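Local coordinates for MMS19 nucleotide excision repair protein homolog (Mus musculus, PDB 6TBL), which probably helps insert iron-sulfur clusters into proteins of DNA metabolism, as a component of the cytosolic assembly complex, and is represented here by its C-terminal HEAT-repeat region, at residues V47-L50 with V51-L55; P86-S89 with Q90-A94; L26-L29 with S30-P34; V65-A68 with A69-M73; W117-L120 with G121-G124. All blocks are in the same frame, centred on the assembly; numbering follows the deposited sequence.

Contact 1: V47-L50 with V51-L55; sequences VDTL and VTKFL
V51 N reaches back one turn to V47 O at 2.7 Å in an almost straight hydrogen bond (176° at the hydrogen). K53 N and F54 N repeat the same i to i+4 step to T49 O and L50 O. The remaining carbonyl, D48 O, accepts twice: T52 N lies 3.1 Å from D48 O, and T52 OG1 donates to that oxygen as well, over a modelled distance too short to be taken literally. The hydroxyl can fold back because it sits beside its own backbone N (chi1 -49°). The carboxylate of D48 turns elsewhere, its OD1 bonded to the hydroxyl of Y87 on helix 81-94. This stretch of helix 47-57 belongs to HEAT repeat 3, and it illustrates how an amphipathic solenoid helix divides its faces: D48 and T52 look to solvent, while V47, L50, V51 and F54 are buried. V47 and V51 run side by side in the same direction, CG1 of V47 meeting CG2 of V51 at 3.8 Å. L50 and F54 pair likewise, CD2 of the leucine touching CZ of the phenylalanine at 3.7 Å, while L50 O lies over one face of the ring, 3.1 Å from F54 CG. Beyond the turn the ring is covered by L29 and L32 of helix 22-38 and by C72 and M73 of helix 63-76. An alanine here would keep the backbone bond but would probably open a gap among these side chains and strip L50 CD2 of its aromatic neighbour.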
loop_
_atom_site.group_PDB
_atom_site.type_symbol
_atom_site.label_atom_id
_atom_site.label_comp_id
_atom_site.label_asym_id
_atom_site.label_seq_id
_atom_site.Cartn_x
_atom_site.Cartn_y
_atom_site.Cartn_z
ATOM N N VAL A 47 -25.846 -20.504 -2.182
ATOM C CA VAL A 47 -25.008 -19.361 -1.826
ATOM C C VAL A 47 -24.664 -18.537 -3.059
ATOM O O VAL A 47 -24.709 -17.300 -3.029
ATOM C CB VAL A 47 -23.737 -19.830 -1.092
ATOM C CG1 VAL A 47 -22.736 -18.695 -0.997
ATOM C CG2 VAL A 47 -24.087 -20.321 0.290
ATOM N N ASP A 48 -24.336 -19.204 -4.167
ATOM C CA ASP A 48 -23.874 -18.477 -5.344
ATOM C C ASP A 48 -24.946 -17.534 -5.871
ATOM O O ASP A 48 -24.660 -16.372 -6.187
ATOM C CB ASP A 48 -23.439 -19.452 -6.434
ATOM C CG ASP A 48 -22.640 -18.775 -7.527
ATOM O OD1 ASP A 48 -21.410 -18.615 -7.356
ATOM O OD2 ASP A 48 -23.242 -18.388 -8.550
ATOM N N THR A 49 -26.191 -18.007 -5.962
ATOM C CA THR A 49 -27.263 -17.137 -6.426
ATOM C C THR A 49 -27.712 -16.159 -5.344
ATOM O O THR A 49 -28.198 -15.068 -5.667
ATOM C CB THR A 49 -28.444 -17.974 -6.928
ATOM O OG1 THR A 49 -29.468 -17.111 -7.436
ATOM C CG2 THR A 49 -29.014 -18.837 -5.815
ATOM N N LEU A 50 -27.552 -16.515 -4.067
ATOM C CA LEU A 50 -27.860 -15.569 -2.998
ATOM C C LEU A 50 -26.874 -14.407 -3.002
ATOM O O LEU A 50 -27.277 -13.238 -2.971
ATOM C CB LEU A 50 -27.857 -16.279 -1.642
ATOM C CG LEU A 50 -29.037 -17.212 -1.345
ATOM C CD1 LEU A 50 -28.777 -18.045 -0.094
ATOM C CD2 LEU A 50 -30.343 -16.439 -1.216
ATOM N N VAL A 51 -25.577 -14.714 -3.050
ATOM C CA VAL A 51 -24.557 -13.667 -3.076
ATOM C C VAL A 51 -24.735 -12.781 -4.302
ATOM O O VAL A 51 -24.699 -11.548 -4.210
ATOM C CB VAL A 51 -23.148 -14.288 -3.030
ATOM C CG1 VAL A 51 -22.093 -13.230 -3.289
ATOM C CG2 VAL A 51 -22.909 -14.958 -1.692
ATOM N N THR A 52 -24.942 -13.398 -5.466
ATOM C CA THR A 52 -25.053 -12.637 -6.705
ATOM C C THR A 52 -26.221 -11.659 -6.653
ATOM O O THR A 52 -26.048 -10.454 -6.878
ATOM C CB THR A 52 -25.205 -13.589 -7.892
ATOM O OG1 THR A 52 -24.195 -14.602 -7.826
ATOM C CG2 THR A 52 -25.067 -12.833 -9.202
ATOM N N LYS A 53 -27.418 -12.161 -6.342
ATOM C CA LYS A 53 -28.615 -11.329 -6.422
ATOM C C LYS A 53 -28.656 -10.284 -5.313
ATOM O O LYS A 53 -29.110 -9.156 -5.538
ATOM C CB LYS A 53 -29.866 -12.203 -6.384
ATOM C CG LYS A 53 -30.105 -12.964 -7.670
ATOM C CD LYS A 53 -30.120 -12.012 -8.855
ATOM C CE LYS A 53 -30.177 -12.762 -10.172
ATOM N NZ LYS A 53 -30.099 -11.829 -11.326
ATOM N N PHE A 54 -28.194 -10.639 -4.111
ATOM C CA PHE A 54 -28.159 -9.662 -3.027
ATOM C C PHE A 54 -27.273 -8.476 -3.385
ATOM O O PHE A 54 -27.629 -7.322 -3.115
ATOM C CB PHE A 54 -27.675 -10.317 -1.732
ATOM C CG PHE A 54 -28.671 -11.256 -1.108
ATOM C CD1 PHE A 54 -29.987 -11.288 -1.541
ATOM C CD2 PHE A 54 -28.288 -12.101 -0.079
ATOM C CE1 PHE A 54 -30.898 -12.153 -0.963
ATOM C CE2 PHE A 54 -29.195 -12.968 0.501
ATOM C CZ PHE A 54 -30.501 -12.992 0.061
ATOM N N LEU A 55 -26.118 -8.740 -4.002
ATOM C CA LEU A 55 -25.225 -7.653 -4.390
ATOM C C LEU A 55 -25.861 -6.764 -5.451
ATOM O O LEU A 55 -25.736 -5.534 -5.393
ATOM C CB LEU A 55 -23.893 -8.217 -4.884
ATOM C CG LEU A 55 -23.012 -8.892 -3.833
ATOM C CD1 LEU A 55 -21.789 -9.522 -4.479
ATOM C CD2 LEU A 55 -22.602 -7.894 -2.758
#

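Contact 2: P86-S89 with Q90-A94; sequences PYKS and QVIRA
HEAT repeat 4 contributes a turn of helix 81-94 in which Y87, K88 and S89 meet Q90 to R93. Three i to i+4 hydrogen bonds carry the backbone: V91 N to Y87 O at 3.0 Å, I92 N to K88 O at 3.1 Å, and R93 N to S89 O at 3.1 Å. On one side Y87, its phenol engaged by D48, and Q90 extend in the same direction. The glutamine OE1 comes obliquely to within 3.7 Å of the tyrosine CD1, ring and amide planes being 28° apart. Q90 CG stands between its backbone N and carbonyl carbon (chi1 76°), a placing that tucks it against Y87 O at 3.4 Å. On another side K88 stretches out fully beside I92, the lysine CE 4.1 Å from the isoleucine CD1, and its ammonium group bonds to F118 O near the end of helix 104-118. V91, the buried residue of the set, packs its CG2 loosely on Y87 CB and goes on to V51 and W117. Packing on helices 47-57 and 104-118, with S89 and Q90 on a polar outer face, is the usual place of a helix in a HEAT-repeat alpha-solenoid.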
loop_
_atom_site.group_PDB
_atom_site.type_symbol
_atom_site.label_atom_id
_atom_site.label_comp_id
_atom_site.label_asym_id
_atom_site.label_seq_id
_atom_site.Cartn_x
_atom_site.Cartn_y
_atom_site.Cartn_z
ATOM N N PRO A 86 -14.815 -18.891 -0.128
ATOM C CA PRO A 86 -14.534 -18.627 -1.550
ATOM C C PRO A 86 -15.237 -17.396 -2.100
ATOM O O PRO A 86 -14.907 -16.966 -3.212
ATOM C CB PRO A 86 -15.019 -19.904 -2.256
ATOM C CG PRO A 86 -15.933 -20.560 -1.284
ATOM C CD PRO A 86 -15.371 -20.241 0.061
ATOM N N TYR A 87 -16.189 -16.820 -1.366
ATOM C CA TYR A 87 -16.835 -15.579 -1.764
ATOM C C TYR A 87 -16.355 -14.374 -0.970
ATOM O O TYR A 87 -16.685 -13.242 -1.339
ATOM C CB TYR A 87 -18.360 -15.703 -1.621
ATOM C CG TYR A 87 -18.966 -16.783 -2.485
ATOM C CD1 TYR A 87 -19.415 -16.500 -3.768
ATOM C CD2 TYR A 87 -19.083 -18.089 -2.021
ATOM C CE1 TYR A 87 -19.967 -17.484 -4.567
ATOM C CE2 TYR A 87 -19.635 -19.081 -2.813
ATOM C CZ TYR A 87 -20.074 -18.772 -4.085
ATOM O OH TYR A 87 -20.621 -19.753 -4.880
ATOM N N LYS A 88 -15.574 -14.589 0.093
ATOM C CA LYS A 88 -15.235 -13.509 1.015
ATOM C C LYS A 88 -14.527 -12.360 0.308
ATOM O O LYS A 88 -14.838 -11.188 0.551
ATOM C CB LYS A 88 -14.370 -14.051 2.153
ATOM C CG LYS A 88 -13.853 -12.977 3.089
ATOM C CD LYS A 88 -13.097 -13.576 4.260
ATOM C CE LYS A 88 -12.447 -12.483 5.087
ATOM N NZ LYS A 88 -11.737 -13.015 6.276
ATOM N N SER A 89 -13.578 -12.675 -0.574
ATOM C CA SER A 89 -12.813 -11.627 -1.240
ATOM C C SER A 89 -13.711 -10.741 -2.095
ATOM O O SER A 89 -13.712 -9.514 -1.944
ATOM C CB SER A 89 -11.697 -12.247 -2.082
ATOM O OG SER A 89 -10.683 -12.795 -1.258
ATOM N N GLN A 90 -14.497 -11.344 -2.991
ATOM C CA GLN A 90 -15.307 -10.541 -3.902
ATOM C C GLN A 90 -16.405 -9.782 -3.167
ATOM O O GLN A 90 -16.804 -8.698 -3.607
ATOM C CB GLN A 90 -15.914 -11.419 -4.997
ATOM C CG GLN A 90 -17.095 -12.262 -4.550
ATOM C CD GLN A 90 -17.932 -12.752 -5.715
ATOM O OE1 GLN A 90 -17.923 -13.939 -6.044
ATOM N NE2 GLN A 90 -18.666 -11.836 -6.345
ATOM N N VAL A 91 -16.897 -10.324 -2.052
ATOM C CA VAL A 91 -17.938 -9.636 -1.292
ATOM C C VAL A 91 -17.377 -8.376 -0.647
ATOM O O VAL A 91 -18.005 -7.311 -0.681
ATOM C CB VAL A 91 -18.558 -10.585 -0.250
ATOM C CG1 VAL A 91 -19.375 -9.803 0.754
ATOM C CG2 VAL A 91 -19.425 -11.630 -0.934
ATOM N N ILE A 92 -16.180 -8.471 -0.063
ATOM C CA ILE A 92 -15.564 -7.307 0.565
ATOM C C ILE A 92 -15.276 -6.230 -0.474
ATOM O O ILE A 92 -15.447 -5.032 -0.216
ATOM C CB ILE A 92 -14.296 -7.729 1.332
ATOM C CG1 ILE A 92 -14.677 -8.599 2.532
ATOM C CG2 ILE A 92 -13.501 -6.513 1.784
ATOM C CD1 ILE A 92 -13.526 -8.908 3.459
ATOM N N ARG A 93 -14.855 -6.638 -1.674
ATOM C CA ARG A 93 -14.686 -5.677 -2.757
ATOM C C ARG A 93 -16.028 -5.098 -3.191
ATOM O O ARG A 93 -16.152 -3.885 -3.391
ATOM C CB ARG A 93 -13.970 -6.339 -3.936
ATOM C CG ARG A 93 -12.658 -7.013 -3.558
ATOM C CD ARG A 93 -12.136 -7.903 -4.674
ATOM N NE ARG A 93 -11.743 -7.134 -5.848
ATOM C CZ ARG A 93 -11.073 -7.638 -6.879
ATOM N NH1 ARG A 93 -10.755 -6.863 -7.907
ATOM N NH2 ARG A 93 -10.715 -8.915 -6.880
ATOM N N ALA A 94 -17.050 -5.950 -3.323
ATOM C CA ALA A 94 -18.358 -5.473 -3.768
ATOM C C ALA A 94 -19.007 -4.564 -2.733
ATOM O O ALA A 94 -19.604 -3.542 -3.088
ATOM C CB ALA A 94 -19.269 -6.658 -4.085
#

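Contact 3: L26-L29 with S30-P34; sequences LSTL and SCLQP
The flat groups joining T28 to L32 and L29 to Q33 are peptide planes rather than rings, and their donors arrive at different tilts. L32 N meets T28 O at 3.0 Å in the carbonyl plane. By contrast, S30 N stands 34° out of the plane of the L26 carbonyl, 3.2 Å from L26 O, and Q33 N lies 27° out of the plane of the L29 carbonyl, 3.3 Å from L29 O. All belong to helix 22-38, in HEAT repeat 2, and they exemplify a solenoid helix whose turn is less regular than the standard alpha pattern. C31 N makes a weak i to i+3 bond to T28 O at 3.1 Å, while S30 N and L32 N add similar weak bonds to S27 O and L29 O. Further on, P34 has no N-H to offer the preceding turn, and the helix is kinked there. The hydroxyl of S30, on the outer side of the helix, also bends back on the backbone: placed between its own N and carbonyl carbon (chi1 67°), OG donates to S27 O at 2.7 Å. C31 SG passes the same carbonyl oxygen, S27 O, at 3.7 Å. The inner surface belongs to L29 and L32. L29 packs on L57 of helix 47-57 and on A68 and C72 of helix 63-76, and L32 on L13 of helix 9-16. The buried hydroxyl of T28 is satisfied by L13 O, while across the turn its OG1 lies 3.6 Å from L32 CD1, and L32 CG rests 3.3 Å from T28 O.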
loop_
_atom_site.group_PDB
_atom_site.type_symbol
_atom_site.label_atom_id
_atom_site.label_comp_id
_atom_site.label_asym_id
_atom_site.label_seq_id
_atom_site.Cartn_x
_atom_site.Cartn_y
_atom_site.Cartn_z
ATOM N N LEU A 26 -38.527 -6.207 -2.159
ATOM C CA LEU A 26 -38.695 -6.040 -0.719
ATOM C C LEU A 26 -39.479 -7.192 -0.110
ATOM O O LEU A 26 -39.200 -7.604 1.021
ATOM C CB LEU A 26 -39.391 -4.712 -0.420
ATOM C CG LEU A 26 -38.517 -3.469 -0.562
ATOM C CD1 LEU A 26 -39.340 -2.209 -0.375
ATOM C CD2 LEU A 26 -37.371 -3.519 0.435
ATOM N N SER A 27 -40.450 -7.732 -0.850
ATOM C CA SER A 27 -41.275 -8.815 -0.324
ATOM C C SER A 27 -40.456 -10.084 -0.116
ATOM O O SER A 27 -40.483 -10.680 0.968
ATOM C CB SER A 27 -42.452 -9.077 -1.264
ATOM O OG SER A 27 -43.265 -10.132 -0.785
ATOM N N THR A 28 -39.715 -10.512 -1.140
ATOM C CA THR A 28 -38.952 -11.748 -1.008
ATOM C C THR A 28 -37.777 -11.589 -0.049
ATOM O O THR A 28 -37.414 -12.546 0.644
ATOM C CB THR A 28 -38.469 -12.228 -2.379
ATOM O OG1 THR A 28 -37.674 -13.410 -2.224
ATOM C CG2 THR A 28 -37.645 -11.154 -3.071
ATOM N N LEU A 29 -37.183 -10.394 0.018
ATOM C CA LEU A 29 -36.060 -10.179 0.927
ATOM C C LEU A 29 -36.494 -10.295 2.384
ATOM O O LEU A 29 -35.725 -10.770 3.227
ATOM C CB LEU A 29 -35.420 -8.817 0.665
ATOM C CG LEU A 29 -34.551 -8.692 -0.588
ATOM C CD1 LEU A 29 -34.233 -7.234 -0.875
ATOM C CD2 LEU A 29 -33.271 -9.498 -0.431
ATOM N N SER A 30 -37.719 -9.869 2.701
ATOM C CA SER A 30 -38.208 -9.998 4.069
ATOM C C SER A 30 -38.440 -11.451 4.462
ATOM O O SER A 30 -38.509 -11.754 5.658
ATOM C CB SER A 30 -39.499 -9.199 4.249
ATOM O OG SER A 30 -40.556 -9.760 3.488
ATOM N N CYS A 31 -38.568 -12.350 3.487
ATOM C CA CYS A 31 -38.679 -13.775 3.767
ATOM C C CYS A 31 -37.325 -14.461 3.825
ATOM O O CYS A 31 -37.150 -15.413 4.596
ATOM C CB CYS A 31 -39.538 -14.460 2.702
ATOM S SG CYS A 31 -41.240 -13.918 2.667
ATOM N N LEU A 32 -36.364 -13.995 3.030
ATOM C CA LEU A 32 -35.081 -14.678 2.915
ATOM C C LEU A 32 -34.207 -14.465 4.146
ATOM O O LEU A 32 -33.495 -15.383 4.565
ATOM C CB LEU A 32 -34.360 -14.207 1.654
ATOM C CG LEU A 32 -34.988 -14.692 0.349
ATOM C CD1 LEU A 32 -34.361 -13.996 -0.844
ATOM C CD2 LEU A 32 -34.844 -16.203 0.226
ATOM N N GLN A 33 -34.250 -13.272 4.740
ATOM C CA GLN A 33 -33.389 -12.997 5.889
ATOM C C GLN A 33 -33.627 -13.949 7.054
ATOM O O GLN A 33 -32.641 -14.501 7.575
ATOM C CB GLN A 33 -33.545 -11.536 6.319
ATOM C CG GLN A 33 -32.847 -11.213 7.628
ATOM C CD GLN A 33 -32.856 -9.735 7.940
ATOM O OE1 GLN A 33 -33.250 -8.915 7.111
ATOM N NE2 GLN A 33 -32.419 -9.383 9.143
ATOM N N PRO A 34 -34.860 -14.190 7.517
ATOM C CA PRO A 34 -35.033 -15.179 8.597
ATOM C C PRO A 34 -34.613 -16.580 8.193
ATOM O O PRO A 34 -34.116 -17.336 9.039
ATOM C CB PRO A 34 -36.536 -15.110 8.908
ATOM C CG PRO A 34 -36.984 -13.795 8.366
ATOM C CD PRO A 34 -36.143 -13.565 7.151
#

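Contact 4: V65-A68 with A69-M73; sequences VRIA and ALQCM
I67 and Q71 make the nearest side-chain meeting of this turn, lying alongside each other and pointing the same way. The methyl CG2 of the isoleucine lies 3.4 Å from NE2 of the glutamine, whose chain runs extended beyond CG (chi2 179°) and brings the amide over that methyl. Nearer the backbone, Q71 CG rests 3.2 Å from I67 O, the same oxygen that accepts Q71 N at 3.0 Å. A69 N to V65 O, L70 N to R66 O and C72 N to A68 O complete a regular ladder of i to i+4 bonds. This is a mostly buried turn of helix 63-76, in HEAT repeat 3, wedged between its neighbours in the solenoid: V65 meets L26 of helix 22-38, and A69 meets L57 of helix 47-57. On a further side L70 reaches V106 and A110 of helix 104-118, its CG 3.2 Å from R66 O. The guanidinium group of R66 forms a salt bridge with D101 and bonds through NE to S60 O. Q71 itself touches Q33 and E109, and an alanine here would probably uncover I67 CG2 and remove the contact with those two residues.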
loop_
_atom_site.group_PDB
_atom_site.type_symbol
_atom_site.label_atom_id
_atom_site.label_comp_id
_atom_site.label_asym_id
_atom_site.label_seq_id
_atom_site.Cartn_x
_atom_site.Cartn_y
_atom_site.Cartn_z
ATOM N N VAL A 65 -34.837 -1.097 -0.741
ATOM C CA VAL A 65 -34.320 -2.341 -1.303
ATOM C C VAL A 65 -32.837 -2.492 -0.990
ATOM O O VAL A 65 -32.383 -3.564 -0.573
ATOM C CB VAL A 65 -34.596 -2.402 -2.817
ATOM C CG1 VAL A 65 -33.894 -3.599 -3.441
ATOM C CG2 VAL A 65 -36.090 -2.474 -3.079
ATOM N N ARG A 66 -32.061 -1.422 -1.183
ATOM C CA ARG A 66 -30.635 -1.481 -0.868
ATOM C C ARG A 66 -30.409 -1.847 0.593
ATOM O O ARG A 66 -29.505 -2.628 0.914
ATOM C CB ARG A 66 -29.965 -0.147 -1.198
ATOM C CG ARG A 66 -29.807 0.118 -2.686
ATOM C CD ARG A 66 -29.001 1.384 -2.957
ATOM N NE ARG A 66 -29.849 2.558 -3.152
ATOM C CZ ARG A 66 -29.925 3.580 -2.307
ATOM N NH1 ARG A 66 -29.199 3.583 -1.200
ATOM N NH2 ARG A 66 -30.724 4.604 -2.574
ATOM N N ILE A 67 -31.234 -1.306 1.489
ATOM C CA ILE A 67 -31.107 -1.621 2.909
ATOM C C ILE A 67 -31.406 -3.095 3.158
ATOM O O ILE A 67 -30.629 -3.802 3.812
ATOM C CB ILE A 67 -32.025 -0.710 3.742
ATOM C CG1 ILE A 67 -31.501 0.727 3.718
ATOM C CG2 ILE A 67 -32.152 -1.234 5.168
ATOM C CD1 ILE A 67 -32.384 1.706 4.444
ATOM N N ALA A 68 -32.535 -3.581 2.637
ATOM C CA ALA A 68 -32.901 -4.978 2.841
ATOM C C ALA A 68 -31.870 -5.917 2.224
ATOM O O ALA A 68 -31.547 -6.963 2.803
ATOM C CB ALA A 68 -34.289 -5.247 2.261
ATOM N N ALA A 69 -31.338 -5.558 1.054
ATOM C CA ALA A 69 -30.340 -6.400 0.404
ATOM C C ALA A 69 -29.083 -6.525 1.257
ATOM O O ALA A 69 -28.528 -7.622 1.399
ATOM C CB ALA A 69 -29.998 -5.843 -0.976
ATOM N N LEU A 70 -28.625 -5.413 1.837
ATOM C CA LEU A 70 -27.432 -5.457 2.677
ATOM C C LEU A 70 -27.687 -6.195 3.986
ATOM O O LEU A 70 -26.777 -6.843 4.515
ATOM C CB LEU A 70 -26.936 -4.040 2.956
ATOM C CG LEU A 70 -26.446 -3.263 1.733
ATOM C CD1 LEU A 70 -26.089 -1.838 2.116
ATOM C CD2 LEU A 70 -25.257 -3.961 1.094
ATOM N N GLN A 71 -28.905 -6.106 4.524
ATOM C CA GLN A 71 -29.228 -6.873 5.724
ATOM C C GLN A 71 -29.188 -8.370 5.455
ATOM O O GLN A 71 -28.851 -9.151 6.353
ATOM C CB GLN A 71 -30.598 -6.462 6.260
ATOM C CG GLN A 71 -30.663 -5.028 6.755
ATOM C CD GLN A 71 -32.040 -4.647 7.263
ATOM O OE1 GLN A 71 -32.970 -5.453 7.245
ATOM N NE2 GLN A 71 -32.176 -3.411 7.723
ATOM N N CYS A 72 -29.529 -8.790 4.236
ATOM C CA CYS A 72 -29.376 -10.194 3.873
ATOM C C CYS A 72 -27.907 -10.559 3.698
ATOM O O CYS A 72 -27.493 -11.672 4.043
ATOM C CB CYS A 72 -30.164 -10.493 2.601
ATOM S SG CYS A 72 -31.938 -10.671 2.862
ATOM N N MET A 73 -27.110 -9.637 3.150
ATOM C CA MET A 73 -25.670 -9.861 3.060
ATOM C C MET A 73 -25.067 -10.056 4.443
ATOM O O MET A 73 -24.154 -10.869 4.623
ATOM C CB MET A 73 -25.000 -8.689 2.347
ATOM C CG MET A 73 -25.294 -8.621 0.868
ATOM S SD MET A 73 -24.701 -10.094 0.019
ATOM C CE MET A 73 -22.955 -10.026 0.406
#

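Contact 5: W117-L120 with G121-G124; sequences WFLL and GSPG
L119 O and S122 CB, 3.0 Å apart, mark the close part of this contact, where the chain bends beyond helix 104-118. G121 is the centre of an inverse gamma turn (phi -87°, psi 67°), whose closure is weak: S122 N lies 3.1 Å from L120 O, with only 135° at the hydrogen. The backbone at S122 points CB at the L119 carbonyl, and OG, swung away to the far side from its own N (chi1 -154°), is held off from that oxygen, 4.0 Å from L119 O. This serine is probably a phosphorylation site, though it carries no phosphate here. The loose side is G121, exposed to solvent, together with the tail beyond S122, where P123 and G124 make no contact back to residues 117-120. F118, L119 and P123 instead lie against the chain of another protein in the assembly. The inner side is firmer. L120 packs on L84 and L85 of helix 81-94, its side chain about 4 Å from the potassium ion held at T77 and T81. W117, one turn back, bonds through its indole N-H to M73 O, which ties the end of helix 104-118 to helix 63-76 as well.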
loop_
_atom_site.group_PDB
_atom_site.type_symbol
_atom_site.label_atom_id
_atom_site.label_comp_id
_atom_site.label_asym_id
_atom_site.label_seq_id
_atom_site.Cartn_x
_atom_site.Cartn_y
_atom_site.Cartn_z
ATOM N N TRP A 117 -18.185 -9.788 7.161
ATOM C CA TRP A 117 -17.463 -10.560 6.160
ATOM C C TRP A 117 -15.954 -10.484 6.343
ATOM O O TRP A 117 -15.237 -11.341 5.817
ATOM C CB TRP A 117 -17.850 -10.097 4.754
ATOM C CG TRP A 117 -19.155 -10.672 4.292
ATOM C CD1 TRP A 117 -20.405 -10.220 4.598
ATOM C CD2 TRP A 117 -19.339 -11.819 3.449
ATOM N NE1 TRP A 117 -21.355 -11.006 3.993
ATOM C CE2 TRP A 117 -20.727 -11.993 3.281
ATOM C CE3 TRP A 117 -18.465 -12.705 2.812
ATOM C CZ2 TRP A 117 -21.261 -13.020 2.507
ATOM C CZ3 TRP A 117 -18.998 -13.726 2.045
ATOM C CH2 TRP A 117 -20.383 -13.875 1.899
ATOM N N PHE A 118 -15.460 -9.485 7.079
ATOM C CA PHE A 118 -14.042 -9.454 7.423
ATOM C C PHE A 118 -13.692 -10.510 8.462
ATOM O O PHE A 118 -12.543 -10.963 8.519
ATOM C CB PHE A 118 -13.649 -8.068 7.939
ATOM C CG PHE A 118 -13.271 -7.097 6.858
ATOM C CD1 PHE A 118 -12.015 -7.139 6.282
ATOM C CD2 PHE A 118 -14.166 -6.130 6.430
ATOM C CE1 PHE A 118 -11.664 -6.245 5.293
ATOM C CE2 PHE A 118 -13.819 -5.232 5.439
ATOM C CZ PHE A 118 -12.567 -5.288 4.874
ATOM N N LEU A 119 -14.660 -10.919 9.280
ATOM C CA LEU A 119 -14.419 -11.837 10.382
ATOM C C LEU A 119 -14.576 -13.301 9.997
ATOM O O LEU A 119 -14.510 -14.164 10.876
ATOM C CB LEU A 119 -15.369 -11.521 11.544
ATOM C CG LEU A 119 -15.405 -10.079 12.045
ATOM C CD1 LEU A 119 -16.514 -9.903 13.069
ATOM C CD2 LEU A 119 -14.060 -9.689 12.630
ATOM N N LEU A 120 -14.800 -13.609 8.720
ATOM C CA LEU A 120 -14.988 -15.005 8.336
ATOM C C LEU A 120 -13.685 -15.787 8.455
ATOM O O LEU A 120 -13.634 -16.827 9.122
ATOM C CB LEU A 120 -15.556 -15.086 6.921
ATOM C CG LEU A 120 -17.030 -14.697 6.807
ATOM C CD1 LEU A 120 -17.490 -14.792 5.368
ATOM C CD2 LEU A 120 -17.892 -15.578 7.704
ATOM N N GLY A 121 -12.622 -15.301 7.823
ATOM C CA GLY A 121 -11.299 -15.850 8.047
ATOM C C GLY A 121 -10.626 -15.190 9.234
ATOM O O GLY A 121 -9.630 -14.475 9.081
ATOM N N SER A 122 -11.167 -15.418 10.428
ATOM C CA SER A 122 -10.695 -14.723 11.608
ATOM C C SER A 122 -9.961 -15.678 12.537
ATOM O O SER A 122 -10.389 -16.824 12.703
ATOM C CB SER A 122 -11.860 -14.079 12.367
ATOM O OG SER A 122 -11.437 -12.966 13.131
ATOM N N PRO A 123 -8.847 -15.244 13.133
ATOM C CA PRO A 123 -8.190 -16.081 14.153
ATOM C C PRO A 123 -9.124 -16.472 15.289
ATOM O O PRO A 123 -9.116 -17.633 15.723
ATOM C CB PRO A 123 -7.029 -15.196 14.628
ATOM C CG PRO A 123 -6.741 -14.307 13.450
ATOM C CD PRO A 123 -8.061 -14.044 12.798
ATOM N N GLY A 124 -9.941 -15.538 15.772
ATOM C CA GLY A 124 -10.974 -15.904 16.720
ATOM C C GLY A 124 -11.992 -16.836 16.093
ATOM O O GLY A 124 -12.270 -16.772 14.893
#

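Overall arrangement
Contact 4 is buried, contacts 1 and 3 are partly so, and contacts 2 and 5 lie at the surface. Helices 22-38 and 63-76, which carry contacts 3 and 4, both close on the aromatic ring that helix 47-57 supplies in contact 1. Contact 2 touches contacts 1, 4 and 5, and a hydrogen bond also joins contact 4 to contact 5. Apolar side chains dominate the buried faces, though contact 4 buries an arginine among them. Contacts 1 to 4 are helical turns, while contact 5 replaces the repeating ladder with a single weak bond. Contacts 2 and 3 lie on opposite sides of the chain's centre, about 22 Å apart between centres.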